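Local atomic coordinates of putative oxalate decarboxylase (Thermotoga maritima, PDB entry 1O4T), a protein that binds oxalate and manganese as a homodimeric cupin and is probably an oxalate decarboxylase. Residues M19-S24 with H45-E50; G39-A44 with P66-G71; A56-R61 with E78-Y83; H114-E117 with D123-F126. All coordinates share one frame; numbering follows the deposited sequence. Where two conformers were deposited one is given.

Overall arrangement
Two antiparallel sheets form the double-stranded beta-helix of this cupin, and the four contacts sample its dimer edge, one end and its interior. Interaction 1 lies at the dimer interface, the second subunit packing against it. Interaction 2 joins one sheet to the other near an end of the barrel, where serines, glycines and a water take part. Interactions 3 and 4 reach the manganese and share the sheet that holds strands 56-64, 78-86 and 124-132. Their chemistry differs: interaction 3 carries a salt bridge and metal and oxalate ligands, whereas interaction 4 makes contact through apolar side chains, though its H114 binds the metal. Interactions 2 and 4 adjoin through the paired strands 69-74 and 113-117.

Interaction 1 of 4, residues M19-S24 with H45-E50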
loop_
_atom_site.group_PDB
_atom_site.type_symbol
_atom_site.label_atom_id
_atom_site.label_comp_id
_atom_site.label_asym_id
_atom_site.label_seq_id
_atom_site.Cartn_x
_atom_site.Cartn_y
_atom_site.Cartn_z
ATOM N N MET A 19 13.802 6.441 5.503
ATOM C CA MET A 19 13.980 5.137 6.198
ATOM C C MET A 19 13.361 4.004 5.362
ATOM O O MET A 19 12.528 4.223 4.473
ATOM C CB MET A 19 13.363 5.172 7.626
ATOM C CG MET A 19 11.813 5.325 7.668
ATOM S SD MET A 19 11.010 5.805 9.315
ATOM C CE MET A 19 11.039 7.661 9.189
ATOM N N VAL A 20 13.840 2.809 5.651
ATOM C CA VAL A 20 13.296 1.587 5.176
ATOM C C VAL A 20 12.875 0.769 6.397
ATOM O O VAL A 20 13.604 0.694 7.399
ATOM C CB VAL A 20 14.306 0.842 4.339
ATOM C CG1 VAL A 20 13.752 -0.478 3.908
ATOM C CG2 VAL A 20 14.680 1.679 3.116
ATOM N N VAL A 21 11.684 0.181 6.315
ATOM C CA VAL A 21 11.190 -0.726 7.351
ATOM C C VAL A 21 10.933 -2.075 6.682
ATOM O O VAL A 21 10.117 -2.163 5.763
ATOM C CB VAL A 21 9.859 -0.207 7.939
ATOM C CG1 VAL A 21 9.247 -1.216 8.944
ATOM C CG2 VAL A 21 10.047 1.186 8.547
ATOM N N ARG A 22 11.649 -3.113 7.120
ATOM C CA ARG A 22 11.436 -4.467 6.598
ATOM C C ARG A 22 10.252 -5.164 7.299
ATOM O O ARG A 22 10.378 -5.597 8.446
ATOM C CB ARG A 22 12.692 -5.337 6.702
ATOM C CG ARG A 22 12.513 -6.739 6.084
ATOM C CD ARG A 22 13.774 -7.341 5.457
ATOM N NE ARG A 22 14.214 -6.610 4.251
ATOM C CZ ARG A 22 15.386 -6.808 3.654
ATOM N NH1 ARG A 22 15.713 -6.113 2.586
ATOM N NH2 ARG A 22 16.248 -7.700 4.127
ATOM N N SER A 23 9.090 -5.215 6.618
ATOM C CA SER A 23 7.842 -5.823 7.159
ATOM C C SER A 23 8.216 -7.126 7.842
ATOM O O SER A 23 7.854 -7.404 8.989
ATOM C CB SER A 23 6.802 -6.185 6.040
ATOM O OG SER A 23 5.672 -5.303 5.977
ATOM N N SER A 24 8.951 -7.926 7.089
ATOM C CA SER A 24 9.355 -9.251 7.521
ATOM C C SER A 24 9.883 -9.201 8.967
ATOM O O SER A 24 9.809 -10.205 9.699
ATOM C CB SER A 24 10.412 -9.776 6.515
ATOM O OG SER A 24 10.248 -9.085 5.231
ATOM N N HIS A 45 2.160 -2.869 12.422
ATOM C CA HIS A 45 2.184 -1.434 12.170
ATOM C C HIS A 45 3.518 -1.086 11.505
ATOM O O HIS A 45 4.582 -1.383 12.030
ATOM C CB HIS A 45 2.019 -0.622 13.435
ATOM C CG HIS A 45 0.858 -1.027 14.281
ATOM N ND1 HIS A 45 -0.288 -0.263 14.381
ATOM C CD2 HIS A 45 0.668 -2.115 15.075
ATOM C CE1 HIS A 45 -1.133 -0.864 15.202
ATOM N NE2 HIS A 45 -0.582 -1.993 15.628
ATOM N N LEU A 46 3.454 -0.466 10.340
ATOM C CA LEU A 46 4.649 -0.256 9.523
ATOM C C LEU A 46 5.205 1.168 9.657
ATOM O O LEU A 46 6.427 1.354 9.686
ATOM C CB LEU A 46 4.335 -0.602 8.074
ATOM C CG LEU A 46 3.801 -2.003 7.929
ATOM C CD1 LEU A 46 3.579 -2.261 6.457
ATOM C CD2 LEU A 46 4.698 -3.045 8.543
ATOM N N LEU A 47 4.310 2.147 9.770
ATOM C CA LEU A 47 4.674 3.536 10.048
ATOM C C LEU A 47 3.730 4.145 11.036
ATOM O O LEU A 47 2.527 3.919 10.969
ATOM C CB LEU A 47 4.583 4.361 8.789
ATOM C CG LEU A 47 5.524 3.989 7.662
ATOM C CD1 LEU A 47 5.035 4.656 6.349
ATOM C CD2 LEU A 47 6.978 4.311 7.942
ATOM N N SER A 48 4.265 4.942 11.941
ATOM C CA SER A 48 3.448 5.636 12.912
ATOM C C SER A 48 2.762 6.853 12.285
ATOM O O SER A 48 3.148 7.340 11.211
ATOM C CB SER A 48 4.290 6.069 14.110
ATOM O OG SER A 48 5.101 7.186 13.802
ATOM N N LYS A 49 1.741 7.339 12.984
ATOM C CA LYS A 49 0.980 8.492 12.549
ATOM C C LYS A 49 1.866 9.745 12.625
ATOM O O LYS A 49 1.807 10.608 11.742
ATOM C CB LYS A 49 -0.303 8.603 13.397
ATOM C CG LYS A 49 -0.963 9.973 13.438
ATOM C CD LYS A 49 -2.176 10.024 14.387
ATOM C CE LYS A 49 -2.567 11.467 14.633
ATOM N NZ LYS A 49 -3.842 11.615 15.348
ATOM N N GLU A 50 2.684 9.822 13.678
ATOM C CA GLU A 50 3.715 10.851 13.789
ATOM C C GLU A 50 4.678 10.855 12.594
ATOM O O GLU A 50 4.924 11.903 12.016
ATOM C CB GLU A 50 4.511 10.734 15.106
ATOM C CG GLU A 50 3.771 11.260 16.343
ATOM C CD GLU A 50 4.698 11.838 17.420
ATOM O OE1 GLU A 50 5.831 12.275 17.058
ATOM O OE2 GLU A 50 4.289 11.894 18.628
#
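The short N-terminal strand 20-22 meets the loop that follows strand 40-45 through V21 and S23, which face L46 and L47. V21 straddles a carbonyl: its CG2 lies 3.8 Å from L46 O and its CG1 3.9 Å from the same L46 O. With CG1 anti to the backbone N (chi1 175°), both methyls of the branched side chain turn toward the loop, and a valine suits the place because both methyls can reach L46 O. Beyond the carbonyl, V21 CG2 reaches L47 CD2 at 4.4 Å, a looser touch between methyl groups.

The strand belongs as much to the dimer as to its own chain. V20, V21 and R22 pair in an antiparallel ladder with a strand of the second subunit, extending the cupin sheet across the interface, and R22 makes a salt bridge to D104 of that subunit. V21 thus pairs by its backbone with the second subunit and gives its side chain to its own loop.

At S23 the chain leaves the strand for a 3-10 turn. The small S23 leaves room for the fork of L46, whose CD2 and CD1 come to 3.6 and 3.7 Å from S23 OG. L46 also packs on F59 and on V105 of the second subunit, and its backbone N is probably hydrogen-bonded to F59 O, which fixes the loop beside strand 56-64.

Interaction 2 of 4, residues G39-A44 with P66-G71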
loop_
_atom_site.group_PDB
_atom_site.type_symbol
_atom_site.label_atom_id
_atom_site.label_comp_id
_atom_site.label_asym_id
_atom_site.label_seq_id
_atom_site.Cartn_x
_atom_site.Cartn_y
_atom_site.Cartn_z
ATOM N N GLY A 39 -12.439 -15.215 14.880
ATOM C CA GLY A 39 -11.086 -15.710 15.100
ATOM C C GLY A 39 -10.055 -14.644 15.411
ATOM O O GLY A 39 -10.388 -13.592 15.908
ATOM N N GLU A 40 -8.791 -14.962 15.133
ATOM C CA GLU A 40 -7.647 -14.139 15.509
ATOM C C GLU A 40 -7.012 -13.620 14.231
ATOM O O GLU A 40 -6.853 -14.360 13.268
ATOM C CB GLU A 40 -6.578 -14.952 16.239
ATOM C CG GLU A 40 -6.921 -15.426 17.638
ATOM C CD GLU A 40 -5.784 -16.250 18.259
ATOM O OE1 GLU A 40 -4.752 -16.451 17.573
ATOM O OE2 GLU A 40 -5.915 -16.695 19.426
ATOM N N VAL A 41 -6.577 -12.368 14.295
ATOM C CA VAL A 41 -6.004 -11.619 13.205
ATOM C C VAL A 41 -4.627 -11.057 13.660
ATOM O O VAL A 41 -4.340 -11.029 14.858
ATOM C CB VAL A 41 -7.073 -10.567 12.868
ATOM C CG1 VAL A 41 -6.543 -9.173 12.774
ATOM C CG2 VAL A 41 -7.896 -11.040 11.684
ATOM N N GLU A 42 -3.739 -10.725 12.730
ATOM C CA GLU A 42 -2.426 -10.121 13.064
ATOM C C GLU A 42 -2.285 -8.803 12.376
ATOM O O GLU A 42 -2.591 -8.685 11.194
ATOM C CB GLU A 42 -1.250 -10.980 12.640
ATOM C CG GLU A 42 -1.101 -12.256 13.440
ATOM C CD GLU A 42 0.326 -12.741 13.455
ATOM O OE1 GLU A 42 0.974 -12.787 12.372
ATOM O OE2 GLU A 42 0.819 -13.052 14.560
ATOM N N MET A 43 -1.838 -7.810 13.132
ATOM C CA MET A 43 -1.620 -6.470 12.611
ATOM C C MET A 43 -0.181 -6.032 12.864
ATOM O O MET A 43 0.252 -5.968 14.001
ATOM C CB MET A 43 -2.580 -5.489 13.258
ATOM C CG MET A 43 -2.460 -4.076 12.674
ATOM S SD MET A 43 -3.360 -2.848 13.632
ATOM C CE MET A 43 -4.897 -3.223 13.105
ATOM N N ALA A 44 0.544 -5.759 11.772
ATOM C CA ALA A 44 1.907 -5.217 11.817
ATOM C C ALA A 44 1.866 -3.741 11.458
ATOM O O ALA A 44 1.584 -3.389 10.305
ATOM C CB ALA A 44 2.807 -5.990 10.846
ATOM N N PRO A 66 -7.271 -18.424 7.642
ATOM C CA PRO A 66 -8.485 -19.013 7.126
ATOM C C PRO A 66 -9.594 -19.029 8.159
ATOM O O PRO A 66 -9.383 -19.497 9.281
ATOM C CB PRO A 66 -8.040 -20.431 6.760
ATOM C CG PRO A 66 -6.616 -20.235 6.380
ATOM C CD PRO A 66 -6.089 -19.242 7.324
ATOM N N GLY A 67 -10.748 -18.483 7.789
ATOM C CA GLY A 67 -11.915 -18.443 8.679
ATOM C C GLY A 67 -12.095 -17.139 9.459
ATOM O O GLY A 67 -13.140 -16.939 10.090
ATOM N N SER A 68 -11.082 -16.273 9.448
ATOM C CA SER A 68 -11.113 -15.102 10.298
ATOM C C SER A 68 -11.663 -13.889 9.536
ATOM O O SER A 68 -11.746 -13.899 8.293
ATOM C CB SER A 68 -9.717 -14.809 10.864
ATOM O OG SER A 68 -8.844 -14.400 9.828
ATOM N N SER A 69 -12.023 -12.855 10.283
ATOM C CA SER A 69 -12.554 -11.626 9.696
ATOM C C SER A 69 -12.232 -10.435 10.560
ATOM O O SER A 69 -11.995 -10.576 11.763
ATOM C CB SER A 69 -14.065 -11.708 9.515
ATOM O OG SER A 69 -14.795 -11.629 10.747
ATOM N N VAL A 70 -12.185 -9.258 9.938
ATOM C CA VAL A 70 -12.309 -7.992 10.666
ATOM C C VAL A 70 -13.783 -7.628 10.599
ATOM O O VAL A 70 -14.366 -7.617 9.527
ATOM C CB VAL A 70 -11.506 -6.876 10.030
ATOM C CG1 VAL A 70 -11.695 -5.597 10.792
ATOM C CG2 VAL A 70 -10.040 -7.255 9.946
ATOM N N GLY A 71 -14.373 -7.323 11.752
ATOM C CA GLY A 71 -15.803 -7.142 11.879
ATOM C C GLY A 71 -16.263 -5.824 11.332
ATOM O O GLY A 71 -15.458 -4.938 11.069
HETATM O O HOH W 1 -10.735 -11.086 14.307
#
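S69 O and G39 O lie 2.9 and 3.0 Å from one water, which is placed to donate to either, so that a solvent molecule sits between the two segments where their backbones stand apart. The segments belong to the two different sheets of the cupin barrel: strand 40-45 runs in the larger one and strand 69-74 lies at the border of the smaller, with V70 paired there to I116.

Next to the water the contact is direct. S68 CB comes to 3.8 Å from E40 O, while the hydroxyl of S68 turns back to its own chain and bonds to P65 O. That bond uses a rotation in which OG lies between the backbone N and the carbonyl carbon (chi1 68°). A serine fits here because it is short enough to sit against E40 O and still bond to P65 O. S69 OG likewise bonds to K38 N, just ahead of the other segment.

A glycine at G39 lets the chains come this close: it has a positive phi of 60°, and a beta carbon on it would lie about 3.6 Å from S68 CB. The reason for G67 is local, since its backbone angles would jam a beta carbon against P66 O.

V41 points inward and packs on M34, M62 and L64; its side chain is about 8 Å from the bound oxalate. Its CG2 methyl faces polar atoms across the contact, 4.0 Å from S68 OG and 4.1 Å from S69 O.

Interaction 3 of 4, residues A56-R61 with E78-Y83; sequences ARLFAR and EFEIYY. With MN (manganese (II) ion), chain C; OXL (oxalate ion), chain D.
R57 grips the carboxylate of E78 side-on with two nitrogens, one to each oxygen: NE bonds to E78 OE1 at 2.9 Å, and NH2 bonds to E78 OE2 at 3.1 Å. Both oxygens are met on their syn sides and lie close to the guanidinium plane, although the two flat groups are turned 39° apart. From CG to NE the arginine chain is extended, giving the length needed to span from strand 56-64, at the corner where the chain changes direction, to strand 78-86 of this cupin barrel. E78 OE2 also accepts a hydrogen bond from H75 ND1, and a leucine in place of E78 would probably leave R57 without its counter-charge and H75, a manganese ligand, freer to turn.

L58 follows, pointing inward. Its CD2 methyl lies 4.0 Å from E80 OE1 and borders the oxalate, an apolar methyl beside charged ligands. The extended E80 carries OE2 to the manganese at 2.1 Å, and H73, H75 and H114 complete the protein ligands. Oxalate chelates the metal through O3 and O4, at 2.1 and 2.3 Å from the manganese. Y82 OH donates a hydrogen bond of 2.6 Å to oxalate O3, which approaches the tyrosine ring edge-on.

O3 is therefore shared by metal and phenol, which would fix the oxalate's orientation, while the R57-E78 pair is placed in the second shell and would help to position H75.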
loop_
_atom_site.group_PDB
_atom_site.type_symbol
_atom_site.label_atom_id
_atom_site.label_comp_id
_atom_site.label_asym_id
_atom_site.label_seq_id
_atom_site.Cartn_x
_atom_site.Cartn_y
_atom_site.Cartn_z
ATOM N N ALA A 56 -2.188 10.572 8.284
ATOM C CA ALA A 56 -2.735 9.215 8.243
ATOM C C ALA A 56 -2.546 8.636 9.632
ATOM O O ALA A 56 -1.568 8.950 10.316
ATOM C CB ALA A 56 -2.018 8.374 7.215
ATOM N N ARG A 57 -3.497 7.850 10.092
ATOM C CA ARG A 57 -3.395 7.317 11.427
ATOM C C ARG A 57 -3.047 5.823 11.475
ATOM O O ARG A 57 -2.756 5.312 12.562
ATOM C CB ARG A 57 -4.656 7.648 12.245
ATOM C CG ARG A 57 -5.863 6.734 12.049
ATOM C CD ARG A 57 -6.966 6.992 13.100
ATOM N NE ARG A 57 -8.185 6.223 12.881
ATOM C CZ ARG A 57 -8.323 4.923 13.146
ATOM N NH1 ARG A 57 -7.336 4.211 13.678
ATOM N NH2 ARG A 57 -9.468 4.330 12.895
ATOM N N LEU A 58 -3.079 5.143 10.321
ATOM C CA LEU A 58 -2.732 3.729 10.213
ATOM C C LEU A 58 -2.051 3.407 8.884
ATOM O O LEU A 58 -2.543 3.797 7.832
ATOM C CB LEU A 58 -3.999 2.858 10.286
ATOM C CG LEU A 58 -3.757 1.337 10.320
ATOM C CD1 LEU A 58 -3.126 0.944 11.653
ATOM C CD2 LEU A 58 -5.044 0.600 10.107
ATOM N N PHE A 59 -0.954 2.657 8.946
ATOM C CA PHE A 59 -0.314 2.091 7.772
ATOM C C PHE A 59 0.196 0.717 8.219
ATOM O O PHE A 59 1.251 0.616 8.832
ATOM C CB PHE A 59 0.799 2.996 7.225
ATOM C CG PHE A 59 1.301 2.583 5.873
ATOM C CD1 PHE A 59 2.181 1.523 5.745
ATOM C CD2 PHE A 59 0.834 3.186 4.722
ATOM C CE1 PHE A 59 2.639 1.084 4.501
ATOM C CE2 PHE A 59 1.259 2.740 3.461
ATOM C CZ PHE A 59 2.167 1.664 3.355
ATOM N N ALA A 60 -0.591 -0.335 7.951
ATOM C CA ALA A 60 -0.375 -1.625 8.559
ATOM C C ALA A 60 -0.570 -2.737 7.585
ATOM O O ALA A 60 -1.308 -2.598 6.613
ATOM C CB ALA A 60 -1.329 -1.826 9.694
ATOM N N ARG A 61 0.101 -3.846 7.860
ATOM C CA ARG A 61 -0.088 -5.083 7.114
ATOM C C ARG A 61 -0.913 -6.040 7.982
ATOM O O ARG A 61 -0.535 -6.315 9.159
ATOM C CB ARG A 61 1.257 -5.713 6.782
ATOM C CG ARG A 61 1.171 -6.828 5.790
ATOM C CD ARG A 61 2.481 -7.561 5.518
ATOM N NE ARG A 61 2.226 -8.685 4.599
ATOM C CZ ARG A 61 3.161 -9.337 3.902
ATOM N NH1 ARG A 61 4.447 -9.007 4.006
ATOM N NH2 ARG A 61 2.807 -10.329 3.089
ATOM N N GLU A 78 -12.458 10.224 8.233
ATOM C CA GLU A 78 -11.276 9.598 7.645
ATOM C C GLU A 78 -11.735 8.642 6.555
ATOM O O GLU A 78 -12.928 8.398 6.410
ATOM C CB GLU A 78 -10.480 8.822 8.705
ATOM C CG GLU A 78 -11.249 7.666 9.307
ATOM C CD GLU A 78 -10.730 7.185 10.649
ATOM O OE1 GLU A 78 -9.861 7.867 11.238
ATOM O OE2 GLU A 78 -11.226 6.116 11.100
ATOM N N PHE A 79 -10.786 8.097 5.796
ATOM C CA PHE A 79 -11.106 7.061 4.843
ATOM C C PHE A 79 -10.039 5.987 4.881
ATOM O O PHE A 79 -8.921 6.244 5.321
ATOM C CB PHE A 79 -11.355 7.632 3.435
ATOM C CG PHE A 79 -10.154 8.281 2.801
ATOM C CD1 PHE A 79 -9.935 9.630 2.940
ATOM C CD2 PHE A 79 -9.256 7.535 2.044
ATOM C CE1 PHE A 79 -8.856 10.232 2.355
ATOM C CE2 PHE A 79 -8.132 8.149 1.472
ATOM C CZ PHE A 79 -7.956 9.520 1.628
ATOM N N GLU A 80 -10.406 4.780 4.474
ATOM C CA GLU A 80 -9.486 3.640 4.473
ATOM C C GLU A 80 -9.366 2.954 3.126
ATOM O O GLU A 80 -10.342 2.785 2.413
ATOM C CB GLU A 80 -9.912 2.615 5.523
ATOM C CG GLU A 80 -8.762 1.740 5.968
ATOM C CD GLU A 80 -9.055 0.928 7.199
ATOM O OE1 GLU A 80 -8.184 0.150 7.621
ATOM O OE2 GLU A 80 -10.148 1.057 7.735
ATOM N N ILE A 81 -8.143 2.555 2.807
ATOM C CA ILE A 81 -7.825 1.807 1.618
ATOM C C ILE A 81 -7.229 0.471 2.061
ATOM O O ILE A 81 -6.323 0.429 2.874
ATOM C CB ILE A 81 -6.769 2.568 0.769
ATOM C CG1 ILE A 81 -7.221 4.002 0.475
ATOM C CG2 ILE A 81 -6.439 1.784 -0.527
ATOM C CD1 ILE A 81 -6.041 4.893 0.107
ATOM N N TYR A 82 -7.734 -0.632 1.532
ATOM C CA TYR A 82 -7.017 -1.880 1.582
ATOM C C TYR A 82 -6.382 -2.173 0.213
ATOM O O TYR A 82 -7.018 -1.995 -0.837
ATOM C CB TYR A 82 -7.966 -3.026 1.873
ATOM C CG TYR A 82 -8.738 -3.060 3.182
ATOM C CD1 TYR A 82 -9.866 -3.870 3.302
ATOM C CD2 TYR A 82 -8.336 -2.333 4.306
ATOM C CE1 TYR A 82 -10.542 -3.972 4.486
ATOM C CE2 TYR A 82 -9.006 -2.436 5.488
ATOM C CZ TYR A 82 -10.125 -3.246 5.584
ATOM O OH TYR A 82 -10.816 -3.310 6.799
ATOM N N TYR A 83 -5.124 -2.621 0.214
ATOM C CA TYR A 83 -4.526 -3.270 -0.953
ATOM C C TYR A 83 -4.282 -4.763 -0.632
ATOM O O TYR A 83 -3.509 -5.135 0.272
ATOM C CB TYR A 83 -3.243 -2.562 -1.394
ATOM C CG TYR A 83 -2.696 -3.162 -2.671
ATOM C CD1 TYR A 83 -3.028 -2.629 -3.905
ATOM C CD2 TYR A 83 -1.882 -4.265 -2.641
ATOM C CE1 TYR A 83 -2.584 -3.217 -5.107
ATOM C CE2 TYR A 83 -1.400 -4.860 -3.829
ATOM C CZ TYR A 83 -1.758 -4.314 -5.072
ATOM O OH TYR A 83 -1.317 -4.886 -6.246
HETATM MN MN MN C . -11.525 -0.016 8.899
HETATM C C1 OXL D . -9.430 -1.688 9.671
HETATM C C2 OXL D . -9.395 -0.665 10.720
HETATM O O1 OXL D . -8.389 -2.546 9.661
HETATM O O2 OXL D . -8.470 -0.830 11.684
HETATM O O3 OXL D . -10.346 -1.740 8.824
HETATM O O4 OXL D . -10.136 0.323 10.706
#

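Interaction 4 of 4, residues H114-E117 with D123-F126; sequences HSIE and DLEF. With MN (manganese (II) ion), chain C.
The F126 ring has I116 CD1 over one face, 4.2 Å from the ring centroid and 19° off the normal, a CH-pi contact displaced toward the rim. The CG2 methyl of I116 sits off the rim at the CZ corner, 3.7 Å from F126 CZ. The other flat group, the H114 imidazole, points its NE2 at the manganese, 2.2 Å away, and stacks with the ring of Y82, which in turn meets F126.

Strands 113-117 and 124-132 belong to opposing sheets of the double-stranded beta-helix; their short segments are 9.6 Å apart at the closest and run at 137° to one another. Side chains bridge that gap. I116 holds CG1 anti to its backbone N (chi1 -178°), which sends this branch across to L124, where I116 CG1 lies 4.1 Å from L124 CD2. The same L124 methyl also covers the backbone, at 3.9 Å from E117 O, while the E117 side chain turns away to a salt bridge with K38.

A beta-branched isoleucine suits the place because its longer arm meets both L124 and the F126 face while CG2 reaches the rim of F126. Replacing I116 with an alanine would probably open a gap between the sheets and leave the F126 face without its methyl cover.

H114 is part of the oxalate pocket and the F126 side chain is about 5 Å from the oxalate, so the contact sets an apolar interior directly beside the metal site, and this low-polarity surrounding would tend to strengthen the attraction between manganese and its charged ligands.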
loop_
_atom_site.group_PDB
_atom_site.type_symbol
_atom_site.label_atom_id
_atom_site.label_comp_id
_atom_site.label_asym_id
_atom_site.label_seq_id
_atom_site.Cartn_x
_atom_site.Cartn_y
_atom_site.Cartn_z
ATOM N N HIS A 114 -17.356 -0.941 6.944
ATOM C CA HIS A 114 -16.836 -2.083 6.211
ATOM C C HIS A 114 -16.387 -3.241 7.110
ATOM O O HIS A 114 -16.303 -3.092 8.346
ATOM C CB HIS A 114 -15.680 -1.682 5.235
ATOM C CG HIS A 114 -14.401 -1.263 5.903
ATOM N ND1 HIS A 114 -13.295 -0.866 5.176
ATOM C CD2 HIS A 114 -14.072 -1.092 7.205
ATOM C CE1 HIS A 114 -12.327 -0.495 6.002
ATOM N NE2 HIS A 114 -12.770 -0.621 7.241
ATOM N N SER A 115 -16.108 -4.376 6.448
ATOM C CA SER A 115 -15.598 -5.586 7.086
ATOM C C SER A 115 -14.870 -6.354 6.019
ATOM O O SER A 115 -15.024 -6.046 4.829
ATOM C CB SER A 115 -16.720 -6.451 7.653
ATOM O OG SER A 115 -17.589 -6.903 6.654
ATOM N N ILE A 116 -14.103 -7.362 6.416
ATOM C CA ILE A 116 -13.441 -8.209 5.438
ATOM C C ILE A 116 -13.241 -9.581 6.033
ATOM O O ILE A 116 -12.848 -9.702 7.205
ATOM C CB ILE A 116 -12.084 -7.558 4.966
ATOM C CG1 ILE A 116 -11.387 -8.403 3.902
ATOM C CG2 ILE A 116 -11.143 -7.309 6.125
ATOM C CD1 ILE A 116 -10.330 -7.602 3.063
ATOM N N GLU A 117 -13.548 -10.606 5.246
ATOM C CA GLU A 117 -13.447 -11.989 5.698
ATOM C C GLU A 117 -12.584 -12.850 4.776
ATOM O O GLU A 117 -12.702 -12.789 3.532
ATOM C CB GLU A 117 -14.839 -12.612 5.808
ATOM C CG GLU A 117 -14.817 -13.956 6.510
ATOM C CD GLU A 117 -16.195 -14.542 6.783
ATOM O OE1 GLU A 117 -17.179 -13.776 6.858
ATOM O OE2 GLU A 117 -16.274 -15.778 6.954
ATOM N N ASP A 123 -3.724 -17.873 4.076
ATOM C CA ASP A 123 -3.814 -16.568 4.675
ATOM C C ASP A 123 -4.218 -15.504 3.659
ATOM O O ASP A 123 -3.710 -15.470 2.547
ATOM C CB ASP A 123 -2.483 -16.162 5.334
ATOM C CG ASP A 123 -2.093 -17.060 6.506
ATOM O OD1 ASP A 123 -2.959 -17.708 7.131
ATOM O OD2 ASP A 123 -0.907 -17.160 6.868
ATOM N N LEU A 124 -5.125 -14.620 4.068
ATOM C CA LEU A 124 -5.434 -13.413 3.326
ATOM C C LEU A 124 -4.591 -12.280 3.950
ATOM O O LEU A 124 -4.749 -11.991 5.119
ATOM C CB LEU A 124 -6.920 -13.079 3.457
ATOM C CG LEU A 124 -7.469 -11.727 3.006
ATOM C CD1 LEU A 124 -7.325 -11.524 1.506
ATOM C CD2 LEU A 124 -8.924 -11.666 3.440
ATOM N N GLU A 125 -3.699 -11.663 3.198
ATOM C CA GLU A 125 -2.977 -10.521 3.726
ATOM C C GLU A 125 -3.258 -9.282 2.910
ATOM O O GLU A 125 -3.465 -9.343 1.705
ATOM C CB GLU A 125 -1.498 -10.805 3.733
ATOM C CG GLU A 125 -1.139 -12.147 4.340
ATOM C CD GLU A 125 0.282 -12.211 4.883
ATOM O OE1 GLU A 125 0.868 -11.144 5.095
ATOM O OE2 GLU A 125 0.788 -13.336 5.146
ATOM N N PHE A 126 -3.255 -8.136 3.575
ATOM C CA PHE A 126 -3.454 -6.894 2.894
ATOM C C PHE A 126 -2.858 -5.732 3.668
ATOM O O PHE A 126 -2.649 -5.791 4.898
ATOM C CB PHE A 126 -4.942 -6.643 2.641
ATOM C CG PHE A 126 -5.812 -6.684 3.880
ATOM C CD1 PHE A 126 -6.172 -5.524 4.527
ATOM C CD2 PHE A 126 -6.308 -7.898 4.350
ATOM C CE1 PHE A 126 -6.974 -5.580 5.679
ATOM C CE2 PHE A 126 -7.128 -7.970 5.461
ATOM C CZ PHE A 126 -7.478 -6.803 6.117
HETATM MN MN MN C . -11.525 -0.016 8.899
#